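PDB 3TOY: mandelate racemase/muconate lactonizing enzyme family protein, which is of unknown function but has the two-domain build of the enolase superfamily, an alpha+beta capping domain set against a modified TIM barrel that holds a metal site. Local coordinates for residues Arg79-Leu82 and Lys83-His87; Gly121-Gly124 and Met125-Gly129. All coordinates share one frame; numbering follows the deposited sequence.

Interaction 1: residues Arg79-Leu82 and Lys83-His87. With NI (nickel (II) ion), chain G.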
loop_
_atom_site.group_PDB
_atom_site.type_symbol
_atom_site.label_atom_id
_atom_site.label_comp_id
_atom_site.label_asym_id
_atom_site.label_seq_id
_atom_site.Cartn_x
_atom_site.Cartn_y
_atom_site.Cartn_z
ATOM N N ARG A 79 9.407 10.558 43.326
ATOM C CA ARG A 79 8.633 10.881 44.537
ATOM C C ARG A 79 7.590 11.954 44.223
ATOM O O ARG A 79 6.531 12.034 44.848
ATOM C CB ARG A 79 9.549 11.315 45.693
ATOM C CG ARG A 79 10.284 12.623 45.456
ATOM C CD ARG A 79 10.404 13.453 46.741
ATOM N NE ARG A 79 11.278 12.832 47.738
ATOM C CZ ARG A 79 10.869 12.340 48.909
ATOM N NH1 ARG A 79 9.587 12.391 49.259
ATOM N NH2 ARG A 79 11.756 11.800 49.737
ATOM N N LEU A 80 7.886 12.768 43.220
ATOM C CA LEU A 80 6.952 13.776 42.752
ATOM C C LEU A 80 5.557 13.205 42.433
ATOM O O LEU A 80 4.544 13.882 42.599
ATOM C CB LEU A 80 7.565 14.487 41.544
ATOM C CG LEU A 80 6.889 15.706 40.948
ATOM C CD1 LEU A 80 7.956 16.655 40.391
ATOM C CD2 LEU A 80 5.921 15.261 39.864
ATOM N N ALA A 81 5.492 11.951 41.994
ATOM C CA ALA A 81 4.212 11.375 41.586
ATOM C C ALA A 81 3.415 10.772 42.766
ATOM O O ALA A 81 2.244 10.421 42.622
ATOM C CB ALA A 81 4.436 10.315 40.505
ATOM N N LEU A 82 4.054 10.628 43.921
ATOM C CA LEU A 82 3.417 9.907 45.040
ATOM C C LEU A 82 2.151 10.585 45.525
ATOM O O LEU A 82 1.087 9.976 45.563
ATOM C CB LEU A 82 4.397 9.701 46.198
ATOM C CG LEU A 82 5.562 8.764 45.899
ATOM C CD1 LEU A 82 6.624 8.851 47.001
ATOM C CD2 LEU A 82 5.076 7.330 45.741
ATOM N N LYS A 83 2.247 11.855 45.886
ATOM C CA LYS A 83 1.078 12.531 46.454
ATOM C C LYS A 83 -0.103 12.556 45.487
ATOM O O LYS A 83 -1.207 12.176 45.851
ATOM C CB LYS A 83 1.434 13.947 46.901
ATOM C CG LYS A 83 2.225 13.967 48.198
ATOM C CD LYS A 83 2.565 15.381 48.638
ATOM C CE LYS A 83 3.104 15.390 50.065
ATOM N NZ LYS A 83 4.205 14.405 50.251
ATOM N N PRO A 84 0.133 13.003 44.245
ATOM C CA PRO A 84 -0.913 12.996 43.216
ATOM C C PRO A 84 -1.567 11.606 43.076
ATOM O O PRO A 84 -2.806 11.507 43.031
ATOM C CB PRO A 84 -0.155 13.375 41.941
ATOM C CG PRO A 84 1.057 14.073 42.384
ATOM C CD PRO A 84 1.410 13.534 43.747
ATOM N N LEU A 85 -0.749 10.547 43.025
ATOM C CA LEU A 85 -1.268 9.175 42.856
ATOM C C LEU A 85 -2.110 8.752 44.057
ATOM O O LEU A 85 -3.181 8.174 43.913
ATOM C CB LEU A 85 -0.139 8.165 42.636
ATOM C CG LEU A 85 0.419 8.147 41.203
ATOM C CD1 LEU A 85 1.675 7.289 41.111
ATOM C CD2 LEU A 85 -0.659 7.653 40.257
ATOM N N VAL A 86 -1.637 9.078 45.257
ATOM C CA VAL A 86 -2.417 8.763 46.466
ATOM C C VAL A 86 -3.796 9.420 46.416
ATOM O O VAL A 86 -4.815 8.772 46.674
ATOM C CB VAL A 86 -1.647 9.193 47.745
ATOM C CG1 VAL A 86 -2.579 9.169 48.970
ATOM C CG2 VAL A 86 -0.437 8.284 47.948
ATOM N N HIS A 87 -3.817 10.686 46.071
ATOM C CA HIS A 87 -5.034 11.437 45.915
ATOM C C HIS A 87 -5.966 10.817 44.900
ATOM O O HIS A 87 -7.129 10.649 45.143
ATOM C CB HIS A 87 -4.712 12.806 45.363
ATOM C CG HIS A 87 -4.582 13.888 46.383
ATOM N ND1 HIS A 87 -5.667 14.478 46.988
ATOM C CD2 HIS A 87 -3.495 14.551 46.838
ATOM C CE1 HIS A 87 -5.247 15.419 47.812
ATOM N NE2 HIS A 87 -3.934 15.492 47.732
HETATM NI NI NI G . -2.366 17.053 48.413
HETATM O O HOH W 1 4.486 13.604 45.950
HETATM O O HOH W 2 -1.927 17.902 50.325
HETATM O O HOH W 3 -3.615 18.627 47.984
HETATM O O HOH W 4 -1.055 15.540 49.192
HETATM O O HOH W 5 -2.914 17.517 50.412
#
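Ala-81 and Leu-85 meet one turn apart at the start of helix 82-95, the helix that follows strand 69-75 in the capping domain and illustrates how a helix start can be close-packed on one side and watered on the other. On the packed side, Leu-85 N donates to Ala-81 O over 3.0 Å, while Leu-85 CG leans over the same oxygen. With CG anti to its own carbonyl carbon (chi1 -79°), the side chain runs back toward the preceding turn, and CD1 comes 4.1 Å from Ala-81 CB. The next bond, Val-86 N to Leu-82 O, is straighter (N-H...O 166°). Leu-82 and Leu-85 both pack on Val-58 of strand 50-64.

The regular bonding breaks at buried Pro-84, which has no N-H to offer Leu-80 O; its CD lies 3.4 Å from that oxygen instead. On the solvent side a water replaces the direct bond one residue earlier, donating to Arg-79 O and accepting from Lys-83 N, each at 2.8 Å. The side chains of Arg-79 and Lys-83 here are exposed. A turn further along, His-87 and His-87 of the second subunit share a nickel ion that also carries waters; here His-87 NE2 binds the nickel at 2.3 Å.

Interaction 2: residues Gly121-Gly124 and Met125-Gly129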
loop_
_atom_site.group_PDB
_atom_site.type_symbol
_atom_site.label_atom_id
_atom_site.label_comp_id
_atom_site.label_asym_id
_atom_site.label_seq_id
_atom_site.Cartn_x
_atom_site.Cartn_y
_atom_site.Cartn_z
ATOM N N GLY A 121 -1.568 8.565 31.687
ATOM C CA GLY A 121 -0.732 9.222 32.700
ATOM C C GLY A 121 -1.164 8.803 34.104
ATOM O O GLY A 121 -1.618 7.673 34.317
ATOM N N LEU A 122 -1.007 9.710 35.067
ATOM C CA LEU A 122 -1.237 9.350 36.482
ATOM C C LEU A 122 -2.612 8.738 36.725
ATOM O O LEU A 122 -2.739 7.778 37.500
ATOM C CB LEU A 122 -0.981 10.561 37.399
ATOM C CG LEU A 122 0.421 11.165 37.291
ATOM C CD1 LEU A 122 0.555 12.419 38.173
ATOM C CD2 LEU A 122 1.545 10.174 37.637
ATOM N N VAL A 123 -3.648 9.284 36.078
ATOM C CA VAL A 123 -4.993 8.759 36.230
ATOM C C VAL A 123 -5.036 7.298 35.813
ATOM O O VAL A 123 -5.632 6.462 36.494
ATOM C CB VAL A 123 -6.018 9.600 35.409
ATOM C CG1 VAL A 123 -7.335 8.869 35.242
ATOM C CG2 VAL A 123 -6.192 10.998 36.041
ATOM N N GLY A 124 -4.394 6.984 34.687
ATOM C CA GLY A 124 -4.351 5.602 34.220
ATOM C C GLY A 124 -3.666 4.642 35.189
ATOM O O GLY A 124 -4.067 3.482 35.310
ATOM N N MET A 125 -2.616 5.114 35.855
ATOM C CA MET A 125 -1.908 4.280 36.831
ATOM C C MET A 125 -2.788 3.988 38.043
ATOM O O MET A 125 -2.810 2.859 38.551
ATOM C CB MET A 125 -0.626 4.950 37.277
ATOM C CG MET A 125 0.372 5.208 36.132
ATOM S SD MET A 125 1.729 6.273 36.584
ATOM C CE MET A 125 2.813 5.138 37.438
ATOM N N ALA A 126 -3.507 5.020 38.496
ATOM C CA ALA A 126 -4.529 4.858 39.549
ATOM C C ALA A 126 -5.555 3.816 39.165
ATOM O O ALA A 126 -5.823 2.891 39.919
ATOM C CB ALA A 126 -5.216 6.178 39.813
ATOM N N VAL A 127 -6.144 3.989 37.982
ATOM C CA VAL A 127 -7.131 3.059 37.439
ATOM C C VAL A 127 -6.612 1.614 37.360
ATOM O O VAL A 127 -7.307 0.662 37.748
ATOM C CB VAL A 127 -7.619 3.549 36.039
ATOM C CG1 VAL A 127 -8.420 2.464 35.330
ATOM C CG2 VAL A 127 -8.450 4.820 36.200
ATOM N N SER A 128 -5.387 1.455 36.873
ATOM C CA SER A 128 -4.836 0.108 36.695
ATOM C C SER A 128 -4.524 -0.473 38.069
ATOM O O SER A 128 -4.670 -1.664 38.280
ATOM C CB SER A 128 -3.562 0.150 35.856
ATOM O OG SER A 128 -3.849 0.725 34.565
ATOM N N GLY A 129 -4.091 0.393 38.987
ATOM C CA GLY A 129 -3.766 -0.053 40.349
ATOM C C GLY A 129 -5.016 -0.592 41.023
ATOM O O GLY A 129 -4.962 -1.631 41.681
#
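Gly-124 and Ser-128 meet at a flat group, the carbonyl end of the Gly-124 peptide, whose two faces are approached by two donors from the same residue. Ser-128 N comes from one face, tilted 28° out of the carbonyl plane, and Ser-128 OG from the opposite face, tilted 31°; each lies 2.9 Å from Gly-124 O. This is the familiar helical motif in which a serine hydroxyl bonds back to the carbonyl four residues earlier, set here in the opening turns of helix 122-142 of the capping domain. With OG anti to the carbonyl carbon of its own residue (chi1 -59°), the hydroxyl stands beside the backbone N and can share its acceptor. OG also accepts a weak hydrogen bond from Gly-299 N, and Met-296 O lies near as a weak, competing acceptor for its single proton, both in the part of the chain that follows strand 290-291 of the barrel.

The preceding peptides behave more simply. Gly-121, at the N-cap with positive phi, turns its carbonyl into the helix and receives Met-125 N at 3.1 Å. Leu-122 O and Val-123 O take the N-H groups of Ala-126 and Val-127, bonds straighter at the hydrogen though their donors tilt somewhat from the carbonyl planes.

The side chains then divide the helix surface. Met-125, bent at its last torsion, crosses Leu-122 obliquely, SD lying 4.0 Å from Leu-122 CD2; its other neighbours include Trp-274 and Met-296, while Leu-122 packs on Val-123 of the second subunit. Elsewhere on the helix, Ala-126 rests on Val-89 and Ile-92, and Val-127 on Met-107 and Met-110 of helix 103-113. Between the two valines the touch is light, Val-123 CG1 to Val-127 CG2 at 4.3 Å, whereas Val-127 CG2 also sits 3.3 Å from Val-123 O.

How the interactions relate
Coming from strand 69-75, the chain first turns into helix 82-95 through interaction 1, passes helix 103-113, and then enters helix 122-142 through interaction 2. Each contact closes within a continuous run of nine residues, so the two stand in series, neither nested nor crossed. They are joined in space: Leu-85 CD2 packs 3.5 Å from Leu-122 O, and Pro-84 CB lies 4.0 Å from Leu-122 CD1, setting one helix start against the other. Interaction 1 ties this pair to the antiparallel sheet, interaction 2 ties it to barrel segments, and both touch the second subunit. Local helix-start contacts thus become part of domain and subunit interfaces.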